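PDB 2XFE: carbohydrate binding module from Escherichia coli, which binds carbohydrate through calcium, here two linked galactose units, and probably recognises plant cell-wall polysaccharides such as xylan. Local coordinates for residues Gly84-Asn89 with Leu100-Tyr105; Arg74-Gln79 with Asn96-His101; Ser17-Val22 with Ala52-Ala57. All blocks are in the same frame, centred on the assembly; numbering follows the deposited sequence.

Contact 1: Gly84-Asn89 with Leu100-Tyr105. With CA (calcium ion), chain C; GAL (beta-D-galactopyranose), chain B; GAL (beta-D-galactopyranose), chain D.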
loop_
_atom_site.group_PDB
_atom_site.type_symbol
_atom_site.label_atom_id
_atom_site.label_comp_id
_atom_site.label_asym_id
_atom_site.label_seq_id
_atom_site.Cartn_x
_atom_site.Cartn_y
_atom_site.Cartn_z
ATOM N N GLY A 84 -8.310 4.325 0.573
ATOM C CA GLY A 84 -8.229 4.364 2.014
ATOM C C GLY A 84 -7.861 5.694 2.631
ATOM O O GLY A 84 -8.078 5.895 3.798
ATOM N N VAL A 85 -7.382 6.646 1.848
ATOM C CA VAL A 85 -7.030 7.932 2.394
ATOM C C VAL A 85 -8.267 8.700 2.934
ATOM O O VAL A 85 -9.308 8.767 2.285
ATOM C CB VAL A 85 -6.315 8.776 1.318
ATOM C CG1 VAL A 85 -7.211 9.000 0.095
ATOM C CG2 VAL A 85 -5.804 10.116 1.906
ATOM N N TRP A 86 -8.140 9.292 4.105
ATOM C CA TRP A 86 -9.107 10.272 4.600
ATOM C C TRP A 86 -8.865 11.627 3.935
ATOM O O TRP A 86 -7.825 12.253 4.108
ATOM C CB TRP A 86 -8.973 10.422 6.116
ATOM C CG TRP A 86 -10.012 11.283 6.698
ATOM C CD1 TRP A 86 -9.901 12.599 7.078
ATOM C CD2 TRP A 86 -11.353 10.910 6.957
ATOM N NE1 TRP A 86 -11.106 13.041 7.598
ATOM C CE2 TRP A 86 -12.011 12.025 7.505
ATOM C CE3 TRP A 86 -12.050 9.729 6.828
ATOM C CZ2 TRP A 86 -13.314 11.986 7.898
ATOM C CZ3 TRP A 86 -13.385 9.708 7.214
ATOM C CH2 TRP A 86 -13.998 10.839 7.699
ATOM N N ALA A 87 -9.809 12.079 3.160
ATOM C CA ALA A 87 -9.662 13.319 2.423
ATOM C C ALA A 87 -11.098 13.774 2.095
ATOM O O ALA A 87 -12.045 12.964 1.981
ATOM C CB ALA A 87 -8.898 13.079 1.170
ATOM N N ASN A 88 -11.277 15.076 2.021
ATOM C CA ASN A 88 -12.608 15.591 1.682
ATOM C C ASN A 88 -13.631 15.019 2.637
ATOM O O ASN A 88 -14.760 14.725 2.244
ATOM C CB ASN A 88 -12.932 15.263 0.201
ATOM C CG ASN A 88 -11.959 15.947 -0.752
ATOM O OD1 ASN A 88 -11.221 15.265 -1.473
ATOM N ND2 ASN A 88 -11.832 17.240 -0.638
ATOM N N ASN A 89 -13.222 14.882 3.902
ATOM C CA ASN A 89 -14.081 14.456 5.031
ATOM C C ASN A 89 -14.706 13.073 4.818
ATOM O O ASN A 89 -15.909 12.824 5.175
ATOM C CB ASN A 89 -15.167 15.501 5.328
ATOM C CG ASN A 89 -15.791 15.328 6.702
ATOM O OD1 ASN A 89 -15.086 15.349 7.708
ATOM N ND2 ASN A 89 -17.129 15.213 6.756
ATOM N N LEU A 100 -3.135 5.527 3.951
ATOM C CA LEU A 100 -4.341 4.757 4.024
ATOM C C LEU A 100 -4.802 4.848 5.484
ATOM O O LEU A 100 -4.267 4.166 6.347
ATOM C CB LEU A 100 -4.098 3.307 3.649
ATOM C CG LEU A 100 -3.676 3.119 2.192
ATOM C CD1 LEU A 100 -3.131 1.753 1.855
ATOM C CD2 LEU A 100 -4.905 3.282 1.326
ATOM N N HIS A 101 -5.774 5.723 5.721
ATOM C CA HIS A 101 -6.391 5.947 7.074
ATOM C C HIS A 101 -7.502 4.945 7.338
ATOM O O HIS A 101 -7.647 4.444 8.450
ATOM C CB HIS A 101 -6.961 7.363 7.233
ATOM C CG HIS A 101 -5.985 8.448 6.953
ATOM N ND1 HIS A 101 -5.055 8.878 7.874
ATOM C CD2 HIS A 101 -5.776 9.174 5.831
ATOM C CE1 HIS A 101 -4.311 9.823 7.339
ATOM N NE2 HIS A 101 -4.755 10.041 6.106
ATOM N N CYS A 102 -8.304 4.651 6.332
ATOM C CA CYS A 102 -9.317 3.608 6.390
ATOM C C CYS A 102 -8.875 2.371 5.606
ATOM O O CYS A 102 -7.912 2.430 4.811
ATOM C CB CYS A 102 -10.581 4.160 5.724
ATOM S SG CYS A 102 -11.069 5.859 6.291
ATOM N N ASN A 103 -9.578 1.249 5.791
ATOM C CA ASN A 103 -9.297 0.082 4.949
ATOM C C ASN A 103 -9.464 0.445 3.486
ATOM O O ASN A 103 -10.373 1.189 3.134
ATOM C CB ASN A 103 -10.224 -1.093 5.272
ATOM C CG ASN A 103 -9.869 -1.780 6.589
ATOM O OD1 ASN A 103 -8.689 -1.861 6.979
ATOM N ND2 ASN A 103 -10.918 -2.272 7.275
ATOM N N GLY A 104 -8.594 -0.074 2.642
ATOM C CA GLY A 104 -8.555 0.365 1.276
ATOM C C GLY A 104 -7.183 0.057 0.704
ATOM O O GLY A 104 -6.332 -0.622 1.350
ATOM N N TYR A 105 -6.947 0.497 -0.529
ATOM C CA TYR A 105 -5.719 0.210 -1.179
ATOM C C TYR A 105 -5.249 1.386 -2.076
ATOM O O TYR A 105 -6.055 2.303 -2.456
ATOM C CB TYR A 105 -5.915 -1.050 -2.035
ATOM C CG TYR A 105 -6.944 -0.883 -3.137
ATOM C CD1 TYR A 105 -8.291 -1.303 -2.968
ATOM C CD2 TYR A 105 -6.577 -0.305 -4.364
ATOM C CE1 TYR A 105 -9.204 -1.129 -3.971
ATOM C CE2 TYR A 105 -7.499 -0.118 -5.361
ATOM C CZ TYR A 105 -8.798 -0.532 -5.160
ATOM O OH TYR A 105 -9.703 -0.356 -6.183
HETATM CA CA CA C . -7.276 4.559 10.765
HETATM C C1 GAL B . -8.728 12.857 12.199
HETATM C C2 GAL B . -7.844 11.867 11.501
HETATM C C3 GAL B . -8.474 11.396 10.193
HETATM C C4 GAL B . -9.814 10.753 10.421
HETATM C C5 GAL B . -10.602 11.722 11.313
HETATM C C6 GAL B . -11.992 11.239 11.630
HETATM O O1 GAL B . -8.013 13.297 13.378
HETATM O O2 GAL B . -6.680 12.536 11.208
HETATM O O3 GAL B . -7.635 10.482 9.594
HETATM O O4 GAL B . -9.551 9.502 11.094
HETATM O O5 GAL B . -9.895 12.115 12.496
HETATM O O6 GAL B . -12.527 12.181 12.554
HETATM C C1 GAL D . -10.275 8.378 10.608
HETATM C C2 GAL D . -9.560 7.008 10.758
HETATM C C3 GAL D . -10.279 5.757 10.290
HETATM C C4 GAL D . -11.794 5.822 10.577
HETATM C C5 GAL D . -12.351 7.236 10.248
HETATM C C6 GAL D . -13.835 7.326 10.668
HETATM O O2 GAL D . -8.163 6.941 10.503
HETATM O O3 GAL D . -9.644 4.627 10.890
HETATM O O4 GAL D . -12.118 5.527 11.935
HETATM O O5 GAL D . -11.678 8.386 10.746
HETATM O O6 GAL D . -14.436 8.312 9.911
HETATM O O HOH W 1 -7.321 5.121 13.022
#

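Contact 2: Arg74-Gln79 with Asn96-His101. With CA (calcium ion), chain E; CA (calcium ion), chain C; GAL (beta-D-galactopyranose), chain D; GAL (beta-D-galactopyranose), chain B.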
loop_
_atom_site.group_PDB
_atom_site.type_symbol
_atom_site.label_atom_id
_atom_site.label_comp_id
_atom_site.label_asym_id
_atom_site.label_seq_id
_atom_site.Cartn_x
_atom_site.Cartn_y
_atom_site.Cartn_z
ATOM N N ARG A 74 7.873 3.830 -7.926
ATOM C CA ARG A 74 6.543 4.345 -8.113
ATOM C C ARG A 74 6.096 4.970 -6.784
ATOM O O ARG A 74 5.904 4.260 -5.820
ATOM C CB ARG A 74 5.578 3.229 -8.524
ATOM C CG ARG A 74 5.992 2.512 -9.774
ATOM C CD ARG A 74 4.949 1.541 -10.237
ATOM N NE ARG A 74 5.499 0.726 -11.323
ATOM C CZ ARG A 74 4.856 -0.261 -11.923
ATOM N NH1 ARG A 74 3.601 -0.524 -11.598
ATOM N NH2 ARG A 74 5.473 -0.988 -12.871
ATOM N N GLN A 75 5.995 6.286 -6.749
ATOM C CA GLN A 75 5.598 6.997 -5.516
ATOM C C GLN A 75 4.144 6.804 -5.212
ATOM O O GLN A 75 3.311 6.904 -6.099
ATOM C CB GLN A 75 5.876 8.507 -5.633
ATOM C CG GLN A 75 7.366 8.893 -5.746
ATOM C CD GLN A 75 8.190 8.604 -4.533
ATOM O OE1 GLN A 75 7.665 8.516 -3.425
ATOM N NE2 GLN A 75 9.504 8.472 -4.722
ATOM N N ALA A 76 3.811 6.529 -3.949
ATOM C CA ALA A 76 2.374 6.267 -3.597
ATOM C C ALA A 76 1.563 7.558 -3.938
ATOM O O ALA A 76 0.467 7.454 -4.453
ATOM C CB ALA A 76 2.236 5.878 -2.110
ATOM N N GLU A 77 2.183 8.737 -3.741
ATOM C CA GLU A 77 1.530 10.003 -3.929
ATOM C C GLU A 77 1.337 10.421 -5.386
ATOM O O GLU A 77 0.583 11.373 -5.659
ATOM C CB GLU A 77 2.218 11.124 -3.125
ATOM C CG GLU A 77 3.610 11.399 -3.491
ATOM C CD GLU A 77 4.642 10.549 -2.736
ATOM O OE1 GLU A 77 5.718 11.062 -2.365
ATOM O OE2 GLU A 77 4.424 9.351 -2.568
ATOM N N ASN A 78 1.949 9.683 -6.299
ATOM C CA ASN A 78 1.700 9.842 -7.720
ATOM C C ASN A 78 0.661 8.923 -8.267
ATOM O O ASN A 78 0.433 8.934 -9.467
ATOM C CB ASN A 78 2.989 9.687 -8.512
ATOM C CG ASN A 78 3.955 10.817 -8.252
ATOM O OD1 ASN A 78 3.587 11.861 -7.687
ATOM N ND2 ASN A 78 5.196 10.601 -8.599
ATOM N N GLN A 79 0.053 8.079 -7.428
ATOM C CA GLN A 79 -1.001 7.174 -7.904
ATOM C C GLN A 79 -2.394 7.776 -7.697
ATOM O O GLN A 79 -2.736 8.347 -6.651
ATOM C CB GLN A 79 -0.909 5.816 -7.227
ATOM C CG GLN A 79 0.535 5.254 -7.152
ATOM C CD GLN A 79 1.186 5.079 -8.469
ATOM O OE1 GLN A 79 0.552 4.563 -9.396
ATOM N NE2 GLN A 79 2.418 5.514 -8.599
ATOM N N ASN A 96 -3.713 10.254 -5.026
ATOM C CA ASN A 96 -2.435 10.940 -4.804
ATOM C C ASN A 96 -2.072 11.206 -3.335
ATOM O O ASN A 96 -1.755 12.326 -2.902
ATOM C CB ASN A 96 -2.430 12.210 -5.625
ATOM C CG ASN A 96 -2.644 11.909 -7.113
ATOM O OD1 ASN A 96 -3.793 11.939 -7.637
ATOM N ND2 ASN A 96 -1.554 11.567 -7.784
ATOM N N SER A 97 -2.072 10.149 -2.567
ATOM C CA SER A 97 -1.677 10.259 -1.161
ATOM C C SER A 97 -0.878 9.050 -0.765
ATOM O O SER A 97 -1.120 7.954 -1.240
ATOM C CB SER A 97 -2.907 10.327 -0.242
ATOM O OG SER A 97 -2.520 10.475 1.151
ATOM N N GLU A 98 0.071 9.231 0.146
ATOM C CA GLU A 98 0.775 8.123 0.754
ATOM C C GLU A 98 -0.040 7.347 1.779
ATOM O O GLU A 98 0.351 6.253 2.197
ATOM C CB GLU A 98 2.021 8.672 1.475
ATOM C CG GLU A 98 3.037 9.249 0.531
ATOM C CD GLU A 98 4.369 9.558 1.191
ATOM O OE1 GLU A 98 4.445 10.011 2.355
ATOM O OE2 GLU A 98 5.393 9.381 0.574
ATOM N N TRP A 99 -1.116 7.982 2.289
ATOM C CA TRP A 99 -1.840 7.509 3.478
ATOM C C TRP A 99 -3.011 6.599 3.165
ATOM O O TRP A 99 -3.781 6.839 2.215
ATOM C CB TRP A 99 -2.257 8.701 4.342
ATOM C CG TRP A 99 -1.087 9.312 5.051
ATOM C CD1 TRP A 99 -0.310 10.303 4.577
ATOM C CD2 TRP A 99 -0.485 8.896 6.298
ATOM N NE1 TRP A 99 0.720 10.553 5.431
ATOM C CE2 TRP A 99 0.612 9.732 6.521
ATOM C CE3 TRP A 99 -0.814 7.963 7.272
ATOM C CZ2 TRP A 99 1.424 9.595 7.638
ATOM C CZ3 TRP A 99 -0.007 7.840 8.365
ATOM C CH2 TRP A 99 1.053 8.654 8.569
ATOM N N LEU A 100 -3.135 5.527 3.951
ATOM C CA LEU A 100 -4.341 4.757 4.024
ATOM C C LEU A 100 -4.802 4.848 5.484
ATOM O O LEU A 100 -4.267 4.166 6.347
ATOM C CB LEU A 100 -4.098 3.307 3.649
ATOM C CG LEU A 100 -3.676 3.119 2.192
ATOM C CD1 LEU A 100 -3.131 1.753 1.855
ATOM C CD2 LEU A 100 -4.905 3.282 1.326
ATOM N N HIS A 101 -5.774 5.723 5.721
ATOM C CA HIS A 101 -6.391 5.947 7.074
ATOM C C HIS A 101 -7.502 4.945 7.338
ATOM O O HIS A 101 -7.647 4.444 8.450
ATOM C CB HIS A 101 -6.961 7.363 7.233
ATOM C CG HIS A 101 -5.985 8.448 6.953
ATOM N ND1 HIS A 101 -5.055 8.878 7.874
ATOM C CD2 HIS A 101 -5.776 9.174 5.831
ATOM C CE1 HIS A 101 -4.311 9.823 7.339
ATOM N NE2 HIS A 101 -4.755 10.041 6.106
HETATM CA CA CA E . 6.612 8.995 -1.439
HETATM CA CA CA C . -7.276 4.559 10.765
HETATM C C1 GAL D . -10.275 8.378 10.608
HETATM C C2 GAL D . -9.560 7.008 10.758
HETATM C C3 GAL D . -10.279 5.757 10.290
HETATM C C4 GAL D . -11.794 5.822 10.577
HETATM C C5 GAL D . -12.351 7.236 10.248
HETATM C C6 GAL D . -13.835 7.326 10.668
HETATM O O2 GAL D . -8.163 6.941 10.503
HETATM O O3 GAL D . -9.644 4.627 10.890
HETATM O O4 GAL D . -12.118 5.527 11.935
HETATM O O5 GAL D . -11.678 8.386 10.746
HETATM O O6 GAL D . -14.436 8.312 9.911
HETATM C C1 GAL B . -8.728 12.857 12.199
HETATM C C2 GAL B . -7.844 11.867 11.501
HETATM C C3 GAL B . -8.474 11.396 10.193
HETATM C C4 GAL B . -9.814 10.753 10.421
HETATM C C5 GAL B . -10.602 11.722 11.313
HETATM C C6 GAL B . -11.992 11.239 11.630
HETATM O O1 GAL B . -8.013 13.297 13.378
HETATM O O2 GAL B . -6.680 12.536 11.208
HETATM O O3 GAL B . -7.635 10.482 9.594
HETATM O O4 GAL B . -9.551 9.502 11.094
HETATM O O5 GAL B . -9.895 12.115 12.496
HETATM O O6 GAL B . -12.527 12.181 12.554
HETATM O O HOH W 2 -2.422 7.594 -3.891
HETATM O O HOH W 3 -1.457 10.639 -10.716
HETATM O O HOH W 1 -7.321 5.121 13.022
HETATM O O HOH W 4 8.374 10.547 -1.260
#

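Contact 3: Ser17-Val22 with Ala52-Ala57. With CA (calcium ion), chain C; GAL (beta-D-galactopyranose), chain D.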
loop_
_atom_site.group_PDB
_atom_site.type_symbol
_atom_site.label_atom_id
_atom_site.label_comp_id
_atom_site.label_asym_id
_atom_site.label_seq_id
_atom_site.Cartn_x
_atom_site.Cartn_y
_atom_site.Cartn_z
ATOM N N SER A 17 -1.631 -4.088 9.122
ATOM C CA SER A 17 -1.402 -5.154 8.179
ATOM C C SER A 17 -1.707 -4.656 6.761
ATOM O O SER A 17 -2.749 -4.036 6.495
ATOM C CB SER A 17 -2.223 -6.410 8.491
ATOM O OG SER A 17 -1.947 -7.468 7.580
ATOM N N VAL A 18 -0.741 -4.926 5.861
ATOM C CA VAL A 18 -0.924 -4.652 4.472
ATOM C C VAL A 18 -0.692 -5.905 3.634
ATOM O O VAL A 18 0.094 -6.789 3.985
ATOM C CB VAL A 18 -0.069 -3.472 3.911
ATOM C CG1 VAL A 18 -0.390 -2.150 4.627
ATOM C CG2 VAL A 18 1.380 -3.790 3.978
ATOM N N SER A 19 -1.426 -5.970 2.530
ATOM C CA SER A 19 -1.301 -7.067 1.577
ATOM C C SER A 19 -0.897 -6.484 0.220
ATOM O O SER A 19 -1.473 -5.496 -0.231
ATOM C CB SER A 19 -2.572 -7.841 1.463
ATOM O OG SER A 19 -2.761 -8.557 2.691
ATOM N N LEU A 20 0.122 -7.103 -0.373
ATOM C CA LEU A 20 0.531 -6.826 -1.734
ATOM C C LEU A 20 -0.241 -7.772 -2.643
ATOM O O LEU A 20 -0.104 -9.003 -2.510
ATOM C CB LEU A 20 2.041 -7.107 -1.916
ATOM C CG LEU A 20 2.594 -7.009 -3.315
ATOM C CD1 LEU A 20 2.440 -5.601 -3.876
ATOM C CD2 LEU A 20 4.059 -7.470 -3.424
ATOM N N GLN A 21 -0.987 -7.211 -3.584
ATOM C CA GLN A 21 -1.795 -7.955 -4.504
ATOM C C GLN A 21 -1.347 -7.673 -5.949
ATOM O O GLN A 21 -1.035 -6.508 -6.296
ATOM C CB GLN A 21 -3.272 -7.570 -4.347
ATOM C CG GLN A 21 -3.893 -7.952 -2.974
ATOM C CD GLN A 21 -5.069 -7.094 -2.536
ATOM O OE1 GLN A 21 -5.460 -6.165 -3.204
ATOM N NE2 GLN A 21 -5.617 -7.407 -1.368
ATOM N N VAL A 22 -1.319 -8.739 -6.775
ATOM C CA VAL A 22 -0.968 -8.602 -8.190
ATOM C C VAL A 22 -2.048 -9.316 -9.007
ATOM O O VAL A 22 -2.264 -10.521 -8.857
ATOM C CB VAL A 22 0.490 -9.092 -8.554
ATOM C CG1 VAL A 22 0.786 -8.938 -10.079
ATOM C CG2 VAL A 22 1.553 -8.417 -7.757
ATOM N N ALA A 52 -2.756 -2.952 -0.040
ATOM C CA ALA A 52 -4.013 -2.862 0.690
ATOM C C ALA A 52 -3.837 -2.880 2.222
ATOM O O ALA A 52 -3.222 -3.785 2.733
ATOM C CB ALA A 52 -4.932 -4.027 0.300
ATOM N N PHE A 53 -4.421 -1.892 2.925
ATOM C CA PHE A 53 -4.512 -1.871 4.371
ATOM C C PHE A 53 -5.852 -2.575 4.694
ATOM O O PHE A 53 -6.923 -2.194 4.140
ATOM C CB PHE A 53 -4.522 -0.444 4.805
ATOM C CG PHE A 53 -4.763 -0.201 6.232
ATOM C CD1 PHE A 53 -4.343 -1.063 7.234
ATOM C CD2 PHE A 53 -5.365 0.997 6.591
ATOM C CE1 PHE A 53 -4.540 -0.733 8.583
ATOM C CE2 PHE A 53 -5.546 1.365 7.922
ATOM C CZ PHE A 53 -5.119 0.545 8.917
ATOM N N THR A 54 -5.764 -3.617 5.522
ATOM C CA THR A 54 -6.868 -4.498 5.748
ATOM C C THR A 54 -7.430 -4.627 7.172
ATOM O O THR A 54 -8.483 -5.292 7.371
ATOM C CB THR A 54 -6.525 -5.972 5.317
ATOM O OG1 THR A 54 -5.454 -6.470 6.147
ATOM C CG2 THR A 54 -6.148 -6.054 3.768
ATOM N N ASN A 55 -6.782 -4.035 8.142
ATOM C CA ASN A 55 -7.145 -4.227 9.563
ATOM C C ASN A 55 -7.301 -2.883 10.306
ATOM O O ASN A 55 -6.961 -2.724 11.491
ATOM C CB ASN A 55 -6.143 -5.181 10.213
ATOM C CG ASN A 55 -4.791 -4.581 10.446
ATOM O OD1 ASN A 55 -4.340 -3.699 9.707
ATOM N ND2 ASN A 55 -4.081 -5.118 11.408
ATOM N N ASP A 56 -7.887 -1.882 9.632
ATOM C CA ASP A 56 -8.164 -0.640 10.296
ATOM C C ASP A 56 -8.886 -0.875 11.630
ATOM O O ASP A 56 -9.738 -1.758 11.745
ATOM C CB ASP A 56 -8.961 0.280 9.401
ATOM C CG ASP A 56 -9.037 1.678 9.897
ATOM O OD1 ASP A 56 -8.048 2.104 10.496
ATOM O OD2 ASP A 56 -10.080 2.335 9.650
ATOM N N ALA A 57 -8.510 -0.076 12.625
ATOM C CA ALA A 57 -9.117 -0.098 13.984
ATOM C C ALA A 57 -8.777 1.251 14.620
ATOM O O ALA A 57 -7.955 2.008 14.114
ATOM C CB ALA A 57 -8.532 -1.214 14.812
HETATM CA CA CA C . -7.276 4.559 10.765
HETATM C C1 GAL D . -10.275 8.378 10.608
HETATM C C2 GAL D . -9.560 7.008 10.758
HETATM C C3 GAL D . -10.279 5.757 10.290
HETATM C C4 GAL D . -11.794 5.822 10.577
HETATM C C5 GAL D . -12.351 7.236 10.248
HETATM C C6 GAL D . -13.835 7.326 10.668
HETATM O O2 GAL D . -8.163 6.941 10.503
HETATM O O3 GAL D . -9.644 4.627 10.890
HETATM O O4 GAL D . -12.118 5.527 11.935
HETATM O O5 GAL D . -11.678 8.386 10.746
HETATM O O6 GAL D . -14.436 8.312 9.911
HETATM O O HOH W 5 -3.206 -7.409 5.273
HETATM O O HOH W 1 -7.321 5.121 13.022
#

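Contact 1: Gly84-Asn89 with Leu100-Tyr105
One carbonyl, Gly84 O, accepts two successive backbone N-H groups across the contact: a nearly straight bond from Cys102 N (2.8 Å, 171° at the hydrogen) and a weak, bent one from His101 N at 3.0 Å. Gly84 is buried where it does so, with a methyl of Leu100 against it (CD2 to Gly84 CA 3.6 Å). Next along the chain, His101 turns the CD2 edge of its imidazole to the peptide joining Val85 and Trp86. Val85 C lies in the ring plane there, and His101 CD2 is modelled 2.9 Å from Trp86 N, a tight and apparently somewhat strained contact. The two segments build part of a calcium-dependent sugar site at one end of the beta-sandwich. His101 O binds the calcium at 2.4 Å, together with Asp56, Asp61, the carbonyl of Arg60 and water 1, and the sugar completes the shell directly through O2 and O3 of one galactose. With CG anti to the backbone N (chi1 -174°), the Trp86 indole swings away from Leu100-Tyr105 and offers a face to the other galactose, whose C4 sits 3.6 Å above the ring plane. Asn89 C lies over the opposite face, toward the rim. At the indole edge Cys102 SG is 4.0 Å from Trp86 CE3, a sulfur-aromatic contact made by a half-cystine whose disulfide partner is Cys91.

Contact 2: Arg74-Gln79 with Asn96-His101
The carboxylates of Glu77 and Glu98 meet almost at right angles, their planes 85° apart. A calcium ion lies in the plane of the Glu77 carboxylate, at its oxygen edge. Glu98 CG comes from one side of that plane, while Glu98 OE2 approaches obliquely, 3.3 Å from Glu77 OE2; Gln75 OE1 approaches obliquely from the other side. The third flat group, the Asn96 amide, is turned so that Glu77 O lies close to its plane, accepting from Asn96 ND2 at 3.0 Å.

The two acids run side by side in the same direction, and the metal accounts for their closeness: Glu77 binds it with both oxygens, Glu98 with OE2 alone (2.4 Å) and Gln75 with OE1, while Asp65 and water 4 supply the rest. Glu77 reaches the ion by bending at chi2 (-88°), whereas Glu98 extends beyond CG. Glu98 OE1 is held by Gln63 NE2, which should steady the rotation of this ligand. The site joins a single 3-10 turn, residues 76-78 at the end of strand 72-75, to the loop that leads into strand 99-100; it is separate from the sugar-binding calcium that His101 O ligates.

Ala76 CB packs on Glu98 CA at 3.9 Å. Nearer Asn96 the backbones bond directly, Asn96 N donating to Gln79 O at 2.7 Å, and water 2 accepts from Ser97 N and lies within bonding distance of Ala76 O and Gln79 O. Gln75 O accepts from the Gln79 side chain (NE2) and from the backbone N of Asn78, which reach it from opposite faces of its carbonyl plane; separately, Ser97 OG accepts from Trp99 N in an ST turn.

Contact 3: Ser17-Val22 with Ala52-Ala57
Ser19 and Ala52 form the tight part of this contact, an antiparallel hydrogen-bonded pair in which Ser19 N donates to Ala52 O (2.8 Å) and Ala52 N donates back to Ser19 O (2.9 Å). Val18 and Phe53 follow as a non-hydrogen-bonded pair. Here Val18 CA comes within 3.0 Å of Ala52 O in a CA-H...O contact, and Val18 CG1 lies near Phe53 CB on the face of the sheet turned inward to Val62. A chi1 of 173°, which sets CG beside its own carbonyl carbon, lets Phe53 turn the CD1 edge of its ring to Ser17 O.

One further backbone bond, Thr54 N to Ser17 O at 3.2 Å, follows where the strand passes into the loop. After that a side chain takes over from the backbone: Asn55 OD1 accepts from Ser17 N at 2.8 Å, with the donor well above the amide's carbonyl plane, while Asn55 ND2 is tied to Gln15 O.

On the other face, that of Ser19 and Ala52, the fit is looser and more polar. The hydroxyls of Ser17, Ser19 and the exposed Thr54 do not touch directly but share water 5, and Ser19 OG is also hydrogen-bonded to Thr29 OG1. Farther along, the extended Gln21 brings its amide obliquely against Ala52 CB, with NE2 3.8 Å away.

Both strands are interior to a four-stranded antiparallel sheet of the beta-sandwich: strand 17-22 has strand 25-31 on its other side, and strand 48-53 has strand 104-110 on its far side.

Contacts 1 and 3 supply ligands to the sugar-binding calcium; contact 2 reaches it only through His101, near the end of its second segment. Contacts 1 and 2 share Leu100 and His101, their centres are about 10 Å apart, and Val85 CG2 packs 3.4 Å from Ser97 OG between them. Contact 3, its centre about 12 Å from that of contact 1, is joined to it by Gly104 O with Phe53 N and by Asn103 OD1 with Asp56 N, each 2.8 Å and probably hydrogen-bonded. Asp56 OD1 lies 3.1 Å from His101 O, both on the same calcium, and Asp56 OD2 2.6 Å from O3 of the galactose that binds it. The second calcium, in contact 2, lies 19.0 Å from the first.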